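Local coordinates for protein YcaO (Methanopyrus kandleri, PDB 6CIB) that binds adenine nucleotide and magnesium and, as a YcaO protein, probably drives the ATP-dependent thioamidation of a peptide backbone, at residues A157-L162 / K315-L320; N146-G151 / V346-V351; P181-V186 / R203-L208; E185-L190 / T298-D303. All coordinates share one frame; numbering follows the deposited sequence.

In YcaO the contact that starts earliest in the chain, contact 2, joins residues 146-151 to the late strand 346-351 and closes the widest loop. Within it, contact 1 brings helix 154-177 against helix 313-325; the two contacts touch and both reach ADP. Contacts 3 and 4 lie within that inner span, an example of distant parts of a fold built from contacts that enclose one another, and start from one stretch, sharing Glu-185 and Val-186. Contact 3 closes a short loop through helix 188-198 at strand 203-209, while contact 4 runs on to strand 298-300. This outlying pair has its centres about 9 Å apart, whereas those of contacts 1 and 3 are about 26 Å apart.

Contact 1: A157-L162 / K315-L320; sequences AVIQGL and KLTEEL. With ADP (adenosine-5'-diphosphate), chain G.
Ile-159 meets Leu-316, Thr-317 and Leu-320 in a buried helix-helix packing of the YcaO domain, where the nucleotide-binding helix 154-177 runs beside helix 313-325. The local axes pass 9.6 Å apart, inclined by 33° and running in the same general direction. The two branches of Ile-159 divide the work: CG2 butts against CD1 of Leu-320 at 3.7 Å, and at the end of the longer arm Ile-159 CD1 lies 3.8 Å from Leu-316 CD2. Ile-159 CD1 also rests 3.4 Å from Thr-317 OG1. The hydroxyl is spoken for within its own helix, being hydrogen-bonded to the carbonyl O of Leu-313, and the methyl CG2 of Thr-317 is left to meet CG1 of Val-158. Behind this layer, Val-158 and Leu-162 also pack on strand 346-351, wedging the helix between sheet and neighbour.

One residue on from Ile-159, Gln-160 points away from helix 313-325 and serves ADP. Its CG is anti to the backbone N and the chain then bends (chi2 82°), bringing NE2 to the beta-phosphate oxygen O1B at 2.7 Å in a nearly straight bond of 168°. Cut back to an alanine, Gln-160 loses its amide arm, which would probably leave O1B without this donor and open a gap beside the ribose. Farther along, CD2 of Leu-162 lies 3.8 Å from the backbone carbonyl carbon of Leu-320.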
# COMPACT_ATOMS: atom_id res chain seq x y z
N ALA A 157 2.74 1.68 11.49
CA ALA A 157 1.52 1.80 10.69
C ALA A 157 1.46 3.12 9.92
O ALA A 157 1.09 3.14 8.75
CB ALA A 157 0.29 1.62 11.58
N VAL A 158 1.84 4.22 10.58
CA VAL A 158 1.90 5.54 9.91
C VAL A 158 2.88 5.54 8.73
O VAL A 158 2.51 5.95 7.62
CB VAL A 158 2.18 6.71 10.88
CG1 VAL A 158 2.36 8.03 10.14
CG2 VAL A 158 1.03 6.85 11.86
N ILE A 159 4.10 5.05 8.96
CA ILE A 159 5.11 4.93 7.90
C ILE A 159 4.57 4.10 6.72
O ILE A 159 4.63 4.55 5.57
CB ILE A 159 6.44 4.33 8.43
CG1 ILE A 159 7.14 5.32 9.37
CG2 ILE A 159 7.38 3.93 7.27
CD1 ILE A 159 8.13 4.69 10.32
N GLN A 160 4.04 2.91 7.02
CA GLN A 160 3.51 2.00 6.00
C GLN A 160 2.35 2.63 5.21
O GLN A 160 2.36 2.60 3.98
CB GLN A 160 3.06 0.68 6.65
CG GLN A 160 2.69 -0.44 5.66
CD GLN A 160 3.89 -1.20 5.13
OE1 GLN A 160 5.04 -0.92 5.49
NE2 GLN A 160 3.63 -2.19 4.28
N GLY A 161 1.38 3.20 5.93
CA GLY A 161 0.22 3.87 5.31
C GLY A 161 0.58 5.05 4.42
O GLY A 161 -0.00 5.22 3.35
N LEU A 162 1.55 5.86 4.87
CA LEU A 162 2.00 7.04 4.13
C LEU A 162 2.77 6.67 2.86
O LEU A 162 2.51 7.24 1.80
CB LEU A 162 2.85 7.93 5.03
CG LEU A 162 3.18 9.36 4.59
CD1 LEU A 162 1.91 10.18 4.37
CD2 LEU A 162 4.08 10.02 5.63
N LYS A 315 11.83 9.40 14.23
CA LYS A 315 12.53 10.30 13.30
C LYS A 315 12.11 10.01 11.85
O LYS A 315 11.84 10.93 11.07
CB LYS A 315 14.05 10.12 13.47
CG LYS A 315 14.95 10.83 12.46
CD LYS A 315 15.55 12.10 13.04
CE LYS A 315 17.00 12.27 12.58
NZ LYS A 315 17.69 13.35 13.35
N LEU A 316 12.05 8.72 11.51
CA LEU A 316 11.64 8.30 10.16
C LEU A 316 10.24 8.77 9.84
O LEU A 316 10.01 9.34 8.76
CB LEU A 316 11.79 6.78 9.98
CG LEU A 316 11.40 6.17 8.62
CD1 LEU A 316 12.21 6.77 7.48
CD2 LEU A 316 11.59 4.67 8.67
N THR A 317 9.32 8.58 10.79
CA THR A 317 7.93 9.05 10.70
C THR A 317 7.87 10.57 10.46
O THR A 317 7.22 11.03 9.53
CB THR A 317 7.12 8.69 11.97
OG1 THR A 317 7.20 7.29 12.22
CG2 THR A 317 5.64 9.09 11.83
N GLU A 318 8.56 11.32 11.32
CA GLU A 318 8.63 12.78 11.23
C GLU A 318 9.16 13.23 9.85
O GLU A 318 8.53 14.05 9.19
CB GLU A 318 9.51 13.32 12.37
CG GLU A 318 9.50 14.83 12.54
CD GLU A 318 10.59 15.31 13.49
OE1 GLU A 318 10.60 14.89 14.68
OE2 GLU A 318 11.45 16.11 13.06
N GLU A 319 10.29 12.67 9.43
CA GLU A 319 10.90 13.02 8.14
C GLU A 319 10.03 12.69 6.93
O GLU A 319 9.92 13.51 6.01
CB GLU A 319 12.29 12.40 8.02
CG GLU A 319 13.32 13.06 8.93
CD GLU A 319 14.75 12.61 8.67
OE1 GLU A 319 15.05 12.14 7.55
OE2 GLU A 319 15.58 12.74 9.59
N LEU A 320 9.38 11.52 6.95
CA LEU A 320 8.43 11.16 5.89
C LEU A 320 7.24 12.11 5.83
O LEU A 320 6.88 12.55 4.74
CB LEU A 320 7.98 9.70 6.01
CG LEU A 320 9.03 8.65 5.63
CD1 LEU A 320 8.54 7.25 5.97
CD2 LEU A 320 9.43 8.74 4.16
PB ADP G . 1.40 -4.00 2.31
O1B ADP G . 1.21 -3.04 3.46
O2B ADP G . 2.03 -3.38 1.08
O3B ADP G . 0.21 -4.88 2.00
PA ADP G . 2.58 -6.27 3.67
O1A ADP G . 4.02 -6.44 4.09
O2A ADP G . 1.97 -7.38 2.86
O3A ADP G . 2.62 -4.93 2.81
O5' ADP G . 1.71 -5.99 4.99
C5' ADP G . 0.31 -6.24 5.17
C4' ADP G . -0.15 -5.63 6.51
O4' ADP G . 0.59 -6.21 7.59
C3' ADP G . 0.11 -4.12 6.62
O3' ADP G . -0.87 -3.52 7.48
C2' ADP G . 1.47 -4.05 7.28
O2' ADP G . 1.69 -2.80 7.94
C1' ADP G . 1.41 -5.23 8.25
N9 ADP G . 2.73 -5.83 8.53
C8 ADP G . 3.53 -6.43 7.62
N7 ADP G . 4.67 -6.87 8.20
C5 ADP G . 4.61 -6.57 9.50
C6 ADP G . 5.49 -6.78 10.67
N6 ADP G . 6.68 -7.41 10.53
N1 ADP G . 5.06 -6.31 11.87
C2 ADP G . 3.87 -5.68 12.02
N3 ADP G . 3.01 -5.47 10.99
C4 ADP G . 3.32 -5.89 9.73

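Contact 2: N146-G151 / V346-V351; sequences NGLSAG and VVRVRV. With MG (magnesium ion), chain H; ADP (adenosine-5'-diphosphate), chain G.
Arg-348 reaches across a short antiparallel pairing to hold the backbone of Asn-146, just before edge strand 148-150 begins. Its CB leaves the sheet on the face that also carries Leu-148 and Ala-150. CG lies anti to the backbone N (chi1 -169°), and a bend at chi2 then turns the chain toward the partner strand. CD packs against CB of Leu-148 at 3.9 Å. Beyond it, NE and NH2 grip one atom, the carbonyl O of Asn-146, side-on at 2.9 and 3.0 Å. That oxygen lies in the guanidinium plane, yet both donors approach it from the same face of its own carbonyl plane. CD of Arg-350 lies over the rim of one face of the guanidinium; the head of Arg-350 is itself engaged by Glu-131 and Glu-356.

Between the strands, the backbones of Ser-149 and Val-347 exchange two hydrogen bonds. Gly-147 fits here because a CB would collide with the carbonyl O of Val-349. The other edge of strand 148-150 faces the nucleotide and metal site: Leu-148 O binds magnesium at 2.3 Å, alongside three waters and Glu-81. Ala-150 N donates to ADP O3' at 2.9 Å, while ADP O2' donates to Ala-150 O at 2.6 Å. Ser-149 OG donates a hydrogen bond to a magnesium-bound water, which in turn donates to ADP O1B.

The chemistry implies a division of labour: one edge of the strand is spent on sheet pairing and the other on metal and ribose, while the charged arginine probably polarises the carbonyl that precedes them.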
# COMPACT_ATOMS: atom_id res chain seq x y z
N ASN A 146 -6.74 2.39 0.69
CA ASN A 146 -5.49 3.12 0.47
C ASN A 146 -5.13 3.92 1.71
O ASN A 146 -5.92 4.74 2.19
CB ASN A 146 -5.57 4.05 -0.75
CG ASN A 146 -4.20 4.54 -1.20
OD1 ASN A 146 -3.28 3.74 -1.38
ND2 ASN A 146 -4.07 5.84 -1.41
N GLY A 147 -3.93 3.66 2.22
CA GLY A 147 -3.44 4.31 3.43
C GLY A 147 -3.76 3.59 4.72
O GLY A 147 -3.39 4.06 5.80
N LEU A 148 -4.47 2.46 4.62
CA LEU A 148 -4.77 1.63 5.78
C LEU A 148 -3.59 0.73 6.11
O LEU A 148 -3.08 0.03 5.23
CB LEU A 148 -6.04 0.80 5.53
CG LEU A 148 -6.56 -0.14 6.62
CD1 LEU A 148 -7.08 0.63 7.84
CD2 LEU A 148 -7.64 -1.02 6.01
N SER A 149 -3.15 0.75 7.37
CA SER A 149 -2.02 -0.08 7.81
C SER A 149 -2.09 -0.42 9.29
O SER A 149 -2.54 0.37 10.10
CB SER A 149 -0.68 0.61 7.50
OG SER A 149 -0.53 0.84 6.10
N ALA A 150 -1.59 -1.61 9.60
CA ALA A 150 -1.41 -2.08 10.97
C ALA A 150 0.09 -2.15 11.27
O ALA A 150 0.91 -2.20 10.35
CB ALA A 150 -2.06 -3.43 11.15
N GLY A 151 0.43 -2.12 12.56
CA GLY A 151 1.80 -2.36 13.01
C GLY A 151 1.84 -2.77 14.47
O GLY A 151 0.81 -2.82 15.14
N VAL A 346 -3.62 0.29 14.51
CA VAL A 346 -4.05 0.40 13.10
C VAL A 346 -4.34 1.87 12.85
O VAL A 346 -4.91 2.56 13.71
CB VAL A 346 -5.31 -0.47 12.77
CG1 VAL A 346 -5.71 -0.33 11.29
CG2 VAL A 346 -5.06 -1.94 13.08
N VAL A 347 -3.93 2.36 11.67
CA VAL A 347 -4.25 3.72 11.25
C VAL A 347 -4.79 3.78 9.83
O VAL A 347 -4.54 2.87 9.01
CB VAL A 347 -3.07 4.72 11.38
CG1 VAL A 347 -2.52 4.78 12.80
CG2 VAL A 347 -1.96 4.44 10.36
N ARG A 348 -5.52 4.85 9.56
CA ARG A 348 -5.80 5.27 8.21
C ARG A 348 -5.08 6.61 7.97
O ARG A 348 -5.32 7.59 8.69
CB ARG A 348 -7.30 5.41 7.98
CG ARG A 348 -7.70 5.59 6.53
CD ARG A 348 -7.72 4.26 5.79
NE ARG A 348 -7.80 4.46 4.34
CZ ARG A 348 -8.94 4.58 3.66
NH1 ARG A 348 -10.12 4.50 4.27
NH2 ARG A 348 -8.89 4.77 2.34
N VAL A 349 -4.19 6.62 6.99
CA VAL A 349 -3.49 7.82 6.54
C VAL A 349 -4.18 8.32 5.29
O VAL A 349 -4.39 7.54 4.35
CB VAL A 349 -1.99 7.54 6.25
CG1 VAL A 349 -1.30 8.77 5.65
CG2 VAL A 349 -1.29 7.11 7.53
N ARG A 350 -4.58 9.58 5.31
CA ARG A 350 -5.11 10.25 4.13
C ARG A 350 -4.23 11.46 3.81
O ARG A 350 -3.86 12.22 4.71
CB ARG A 350 -6.57 10.71 4.33
CG ARG A 350 -7.54 9.69 4.93
CD ARG A 350 -7.72 8.43 4.09
NE ARG A 350 -8.35 8.70 2.79
CZ ARG A 350 -7.83 8.36 1.62
NH1 ARG A 350 -6.67 7.71 1.55
NH2 ARG A 350 -8.49 8.66 0.50
N VAL A 351 -3.90 11.63 2.53
CA VAL A 351 -3.21 12.83 2.06
C VAL A 351 -4.18 13.51 1.10
O VAL A 351 -4.49 12.96 0.03
CB VAL A 351 -1.83 12.50 1.44
CG1 VAL A 351 -1.09 13.76 1.00
CG2 VAL A 351 -0.96 11.72 2.42
MG MG H . -2.59 -1.94 4.08
PB ADP G . 1.40 -4.00 2.31
O1B ADP G . 1.21 -3.04 3.46
O2B ADP G . 2.03 -3.38 1.08
O3B ADP G . 0.21 -4.88 2.00
PA ADP G . 2.58 -6.27 3.67
O1A ADP G . 4.02 -6.44 4.09
O2A ADP G . 1.97 -7.38 2.86
O3A ADP G . 2.62 -4.93 2.81
O5' ADP G . 1.71 -5.99 4.99
C5' ADP G . 0.31 -6.24 5.17
C4' ADP G . -0.15 -5.63 6.51
O4' ADP G . 0.59 -6.21 7.59
C3' ADP G . 0.11 -4.12 6.62
O3' ADP G . -0.87 -3.52 7.48
C2' ADP G . 1.47 -4.05 7.28
O2' ADP G . 1.69 -2.80 7.94
C1' ADP G . 1.41 -5.23 8.25
N9 ADP G . 2.73 -5.83 8.53
C8 ADP G . 3.53 -6.43 7.62
N7 ADP G . 4.67 -6.87 8.20
C5 ADP G . 4.61 -6.57 9.50
C6 ADP G . 5.49 -6.78 10.67
N6 ADP G . 6.68 -7.41 10.53
N1 ADP G . 5.06 -6.31 11.87
C2 ADP G . 3.87 -5.68 12.02
N3 ADP G . 3.01 -5.47 10.99
C4 ADP G . 3.32 -5.89 9.73
O HOH W 1 -0.49 -1.21 4.13
O HOH W 2 -2.32 -3.92 3.02
O HOH W 3 -3.78 -0.97 2.47

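Contact 3: P181-V186 / R203-L208; sequences PPELEV and RVELRL
Glu-183 and Arg-207 form the single β-bridge where two strands of different sheets cross at 101°, strand 183-185 meeting strand 203-209 after the intervening helix 188-198. Two backbone bonds flank the bridge, Leu-208 N to Pro-182 O and Leu-184 N to Leu-206 O.

The conformation of Arg-207 dominates. With CG anti to the carbonyl carbon and chi2 at -63°, its chain leans back toward Glu-205; the stem crosses the ring of Pro-181 at about a right angle, Pro-181 CG lying 4.0 Å from Arg-207 CB. The guanidinium turns end-on to Glu-205, giving both NH1 and NH2 to the single oxygen OE1; the NH2 bond, 2.8 Å, uses the anti lone pair. NH1 also donates to the carbonyl O of Leu-206 at 2.8 Å, meeting it from the opposite face to Leu-184 N, and this one carbonyl oxygen takes two donors. Across the carboxylate of Glu-205, Arg-203 completes the salt-bridge network; OE2 lies well out of its guanidinium plane, a pairing of charges alone.

Glu-183 is stretched out instead. Its CB and CG both pass 3.7 Å from Arg-207 NH1, while the carboxylate stands 72° from the guanidinium plane and, at 4.1 Å from OE2 to NH1, falls short of a salt bridge.

On the apolar side, Val-245 of helix 241-260 packs on Leu-184, Val-186 and Leu-206, and CD1 of Leu-206 meets CG2 of Val-186 at 3.7 Å, crosswise. Beside the charged cluster, one water donates to Glu-183 OE2 at 2.8 Å and accepts from Leu-206 N.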
# COMPACT_ATOMS: atom_id res chain seq x y z
N PRO A 181 7.63 5.33 -17.69
CA PRO A 181 8.73 5.46 -16.72
C PRO A 181 9.99 4.72 -17.18
O PRO A 181 9.87 3.74 -17.94
CB PRO A 181 8.16 4.84 -15.44
CG PRO A 181 7.10 3.91 -15.90
CD PRO A 181 6.51 4.54 -17.13
N PRO A 182 11.19 5.19 -16.76
CA PRO A 182 12.43 4.49 -17.12
C PRO A 182 12.53 3.11 -16.48
O PRO A 182 11.99 2.89 -15.38
CB PRO A 182 13.52 5.41 -16.57
CG PRO A 182 12.86 6.16 -15.46
CD PRO A 182 11.46 6.38 -15.92
N GLU A 183 13.21 2.20 -17.17
CA GLU A 183 13.63 0.91 -16.61
C GLU A 183 14.61 1.14 -15.45
O GLU A 183 15.49 2.00 -15.54
CB GLU A 183 14.27 0.04 -17.70
CG GLU A 183 14.79 -1.32 -17.22
CD GLU A 183 14.96 -2.34 -18.33
OE1 GLU A 183 15.25 -1.96 -19.49
OE2 GLU A 183 14.81 -3.55 -18.04
N LEU A 184 14.43 0.37 -14.38
CA LEU A 184 15.36 0.41 -13.25
C LEU A 184 16.24 -0.84 -13.22
O LEU A 184 15.74 -1.96 -13.13
CB LEU A 184 14.63 0.61 -11.91
CG LEU A 184 15.51 0.61 -10.66
CD1 LEU A 184 16.31 1.90 -10.47
CD2 LEU A 184 14.66 0.33 -9.44
N GLU A 185 17.56 -0.62 -13.29
CA GLU A 185 18.55 -1.70 -13.36
C GLU A 185 19.07 -2.01 -11.95
O GLU A 185 19.46 -1.11 -11.21
CB GLU A 185 19.71 -1.28 -14.28
CG GLU A 185 20.25 -2.38 -15.19
CD GLU A 185 19.66 -2.36 -16.60
OE1 GLU A 185 19.44 -1.26 -17.16
OE2 GLU A 185 19.44 -3.45 -17.17
N VAL A 186 19.04 -3.30 -11.59
CA VAL A 186 19.43 -3.78 -10.24
C VAL A 186 20.51 -4.85 -10.34
O VAL A 186 20.73 -5.41 -11.42
CB VAL A 186 18.21 -4.33 -9.43
CG1 VAL A 186 17.24 -3.22 -9.07
CG2 VAL A 186 17.50 -5.45 -10.19
N ARG A 203 8.49 -12.60 -18.61
CA ARG A 203 9.36 -11.48 -18.28
C ARG A 203 8.92 -10.78 -17.00
O ARG A 203 7.73 -10.68 -16.71
CB ARG A 203 9.42 -10.47 -19.43
CG ARG A 203 10.15 -10.96 -20.68
CD ARG A 203 11.17 -9.95 -21.16
NE ARG A 203 10.57 -8.86 -21.93
CZ ARG A 203 11.20 -7.74 -22.28
NH1 ARG A 203 12.47 -7.53 -21.93
NH2 ARG A 203 10.55 -6.81 -22.98
N VAL A 204 9.90 -10.29 -16.23
CA VAL A 204 9.64 -9.41 -15.10
C VAL A 204 10.45 -8.14 -15.32
O VAL A 204 11.67 -8.17 -15.35
CB VAL A 204 9.95 -10.05 -13.72
CG1 VAL A 204 9.80 -9.03 -12.60
CG2 VAL A 204 9.04 -11.25 -13.46
N GLU A 205 9.73 -7.02 -15.46
CA GLU A 205 10.33 -5.73 -15.81
C GLU A 205 10.23 -4.76 -14.64
O GLU A 205 9.17 -4.65 -14.03
CB GLU A 205 9.61 -5.14 -17.02
CG GLU A 205 9.75 -5.93 -18.32
CD GLU A 205 11.04 -5.62 -19.05
OE1 GLU A 205 11.31 -4.42 -19.31
OE2 GLU A 205 11.78 -6.57 -19.37
N LEU A 206 11.32 -4.06 -14.34
CA LEU A 206 11.35 -3.06 -13.27
C LEU A 206 11.35 -1.64 -13.81
O LEU A 206 12.00 -1.36 -14.82
CB LEU A 206 12.54 -3.28 -12.32
CG LEU A 206 12.56 -4.56 -11.47
CD1 LEU A 206 13.90 -4.72 -10.77
CD2 LEU A 206 11.41 -4.61 -10.47
N ARG A 207 10.62 -0.75 -13.13
CA ARG A 207 10.52 0.66 -13.49
C ARG A 207 10.70 1.55 -12.26
O ARG A 207 10.19 1.22 -11.19
CB ARG A 207 9.16 0.97 -14.11
CG ARG A 207 8.77 0.17 -15.35
CD ARG A 207 9.69 0.40 -16.53
NE ARG A 207 9.32 -0.47 -17.65
CZ ARG A 207 10.01 -1.54 -18.05
NH1 ARG A 207 11.16 -1.87 -17.46
NH2 ARG A 207 9.56 -2.25 -19.07
N LEU A 208 11.41 2.66 -12.43
CA LEU A 208 11.41 3.72 -11.43
C LEU A 208 10.34 4.76 -11.80
O LEU A 208 10.47 5.47 -12.79
CB LEU A 208 12.80 4.37 -11.28
CG LEU A 208 12.95 5.34 -10.09
CD1 LEU A 208 13.01 4.63 -8.74
CD2 LEU A 208 14.18 6.22 -10.27
O HOH W 4 7.90 1.88 -18.78
O HOH W 5 13.61 -4.74 -15.83

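Contact 4: E185-L190 / T298-D303; sequences EVHGEL and TVEIDD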
# COMPACT_ATOMS: atom_id res chain seq x y z
N GLU A 185 17.56 -0.62 -13.29
CA GLU A 185 18.55 -1.70 -13.36
C GLU A 185 19.07 -2.01 -11.95
O GLU A 185 19.46 -1.11 -11.21
CB GLU A 185 19.71 -1.28 -14.28
CG GLU A 185 20.25 -2.38 -15.19
CD GLU A 185 19.66 -2.36 -16.60
OE1 GLU A 185 19.44 -1.26 -17.16
OE2 GLU A 185 19.44 -3.45 -17.17
N VAL A 186 19.04 -3.30 -11.59
CA VAL A 186 19.43 -3.78 -10.24
C VAL A 186 20.51 -4.85 -10.34
O VAL A 186 20.73 -5.41 -11.42
CB VAL A 186 18.21 -4.33 -9.43
CG1 VAL A 186 17.24 -3.22 -9.07
CG2 VAL A 186 17.50 -5.45 -10.19
N HIS A 187 21.16 -5.14 -9.22
CA HIS A 187 22.27 -6.11 -9.14
C HIS A 187 22.12 -7.04 -7.95
O HIS A 187 21.18 -6.91 -7.16
CB HIS A 187 23.62 -5.37 -9.06
CG HIS A 187 23.76 -4.28 -10.06
ND1 HIS A 187 23.60 -2.95 -9.75
CD2 HIS A 187 24.02 -4.32 -11.40
CE1 HIS A 187 23.76 -2.21 -10.83
NE2 HIS A 187 24.02 -3.02 -11.85
N GLY A 188 23.05 -8.00 -7.83
CA GLY A 188 23.14 -8.91 -6.69
C GLY A 188 21.86 -9.65 -6.37
O GLY A 188 21.23 -10.21 -7.27
N GLU A 189 21.46 -9.61 -5.11
CA GLU A 189 20.30 -10.36 -4.61
C GLU A 189 18.95 -9.93 -5.21
O GLU A 189 18.08 -10.78 -5.46
CB GLU A 189 20.25 -10.32 -3.08
CG GLU A 189 21.27 -11.23 -2.41
CD GLU A 189 21.18 -11.23 -0.89
OE1 GLU A 189 20.15 -10.78 -0.34
OE2 GLU A 189 22.14 -11.69 -0.24
N LEU A 190 18.78 -8.64 -5.45
CA LEU A 190 17.54 -8.15 -6.07
C LEU A 190 17.41 -8.60 -7.52
O LEU A 190 16.32 -9.01 -7.94
CB LEU A 190 17.40 -6.63 -5.94
CG LEU A 190 17.04 -6.11 -4.54
CD1 LEU A 190 17.29 -4.62 -4.46
CD2 LEU A 190 15.61 -6.44 -4.14
N THR A 298 16.83 4.70 -18.87
CA THR A 298 17.27 3.70 -17.90
C THR A 298 17.92 4.36 -16.68
O THR A 298 18.60 5.37 -16.82
CB THR A 298 18.20 2.62 -18.53
OG1 THR A 298 18.57 1.66 -17.53
CG2 THR A 298 19.47 3.22 -19.16
N VAL A 299 17.67 3.79 -15.50
CA VAL A 299 18.24 4.29 -14.24
C VAL A 299 18.97 3.15 -13.52
O VAL A 299 18.45 2.04 -13.43
CB VAL A 299 17.15 4.91 -13.31
CG1 VAL A 299 17.77 5.51 -12.05
CG2 VAL A 299 16.36 5.99 -14.03
N GLU A 300 20.18 3.44 -13.04
CA GLU A 300 20.97 2.51 -12.25
C GLU A 300 20.63 2.70 -10.78
O GLU A 300 20.64 3.84 -10.30
CB GLU A 300 22.46 2.76 -12.48
CG GLU A 300 23.33 1.51 -12.39
CD GLU A 300 23.16 0.60 -13.59
OE1 GLU A 300 22.87 -0.60 -13.38
OE2 GLU A 300 23.31 1.07 -14.74
N ILE A 301 20.35 1.61 -10.07
CA ILE A 301 19.91 1.70 -8.66
C ILE A 301 20.93 2.40 -7.74
O ILE A 301 20.54 3.17 -6.86
CB ILE A 301 19.39 0.35 -8.07
CG1 ILE A 301 18.72 0.60 -6.71
CG2 ILE A 301 20.49 -0.71 -8.01
CD1 ILE A 301 17.73 -0.46 -6.26
N ASP A 302 22.22 2.14 -7.99
CA ASP A 302 23.32 2.72 -7.19
C ASP A 302 23.45 4.24 -7.34
O ASP A 302 24.04 4.88 -6.47
CB ASP A 302 24.65 2.03 -7.52
CG ASP A 302 24.52 0.53 -7.61
OD1 ASP A 302 24.00 0.04 -8.65
OD2 ASP A 302 24.93 -0.15 -6.65
N ASP A 303 22.90 4.79 -8.42
CA ASP A 303 22.89 6.23 -8.66
C ASP A 303 21.89 6.98 -7.77
O ASP A 303 21.99 8.20 -7.61
CB ASP A 303 22.61 6.55 -10.14
CG ASP A 303 23.78 6.17 -11.06
OD1 ASP A 303 24.93 5.99 -10.60
OD2 ASP A 303 23.53 6.06 -12.28
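Glu-185 and Glu-300 sit side by side as the bridged pair of a minimal parallel two-stranded sheet at the surface, away from the nucleotide site. Glu-185 N donates to Val-299 O, and Glu-185 O receives Ile-301 N just where the second strand passes into a 3-10 turn. Both glutamates rise on the same face, and their carboxylate planes are only 28° apart. They do not meet head on: Glu-300 OE1 lies over the stem of Glu-185, 3.4 Å from its CB, while Glu-185 bends at chi2 in the other direction, where its OE1 accepts a hydrogen bond from Thr-298 OG1 at 3.1 Å. The hydroxyl arrives nearly in line with the C-O bond. A leucine in place of Glu-185 would probably leave the Thr-298 hydroxyl without this acceptor and free to turn.

His-187 presents its edge. With CG beside the backbone N (chi1 -48°), the ring swings toward the second segment and lies 19° from the carboxylate plane of Glu-300, with NE2 3.1 Å from Glu-300 OE1. At the same rim, ND1 lies 3.2 Å from OD1 of Asp-302. Below the polar groups, Ile-301 CG2 touches the carbonyl O of Glu-185, and its CD1 reaches Val-186 CG1 at 4.0 Å; helix 241-260 backs this apolar side.

The carboxylates of Glu-300 and Asp-302 at the ring edge would probably make this a locally negative patch, in which the hydroxyl of Thr-298 helps to satisfy Glu-185.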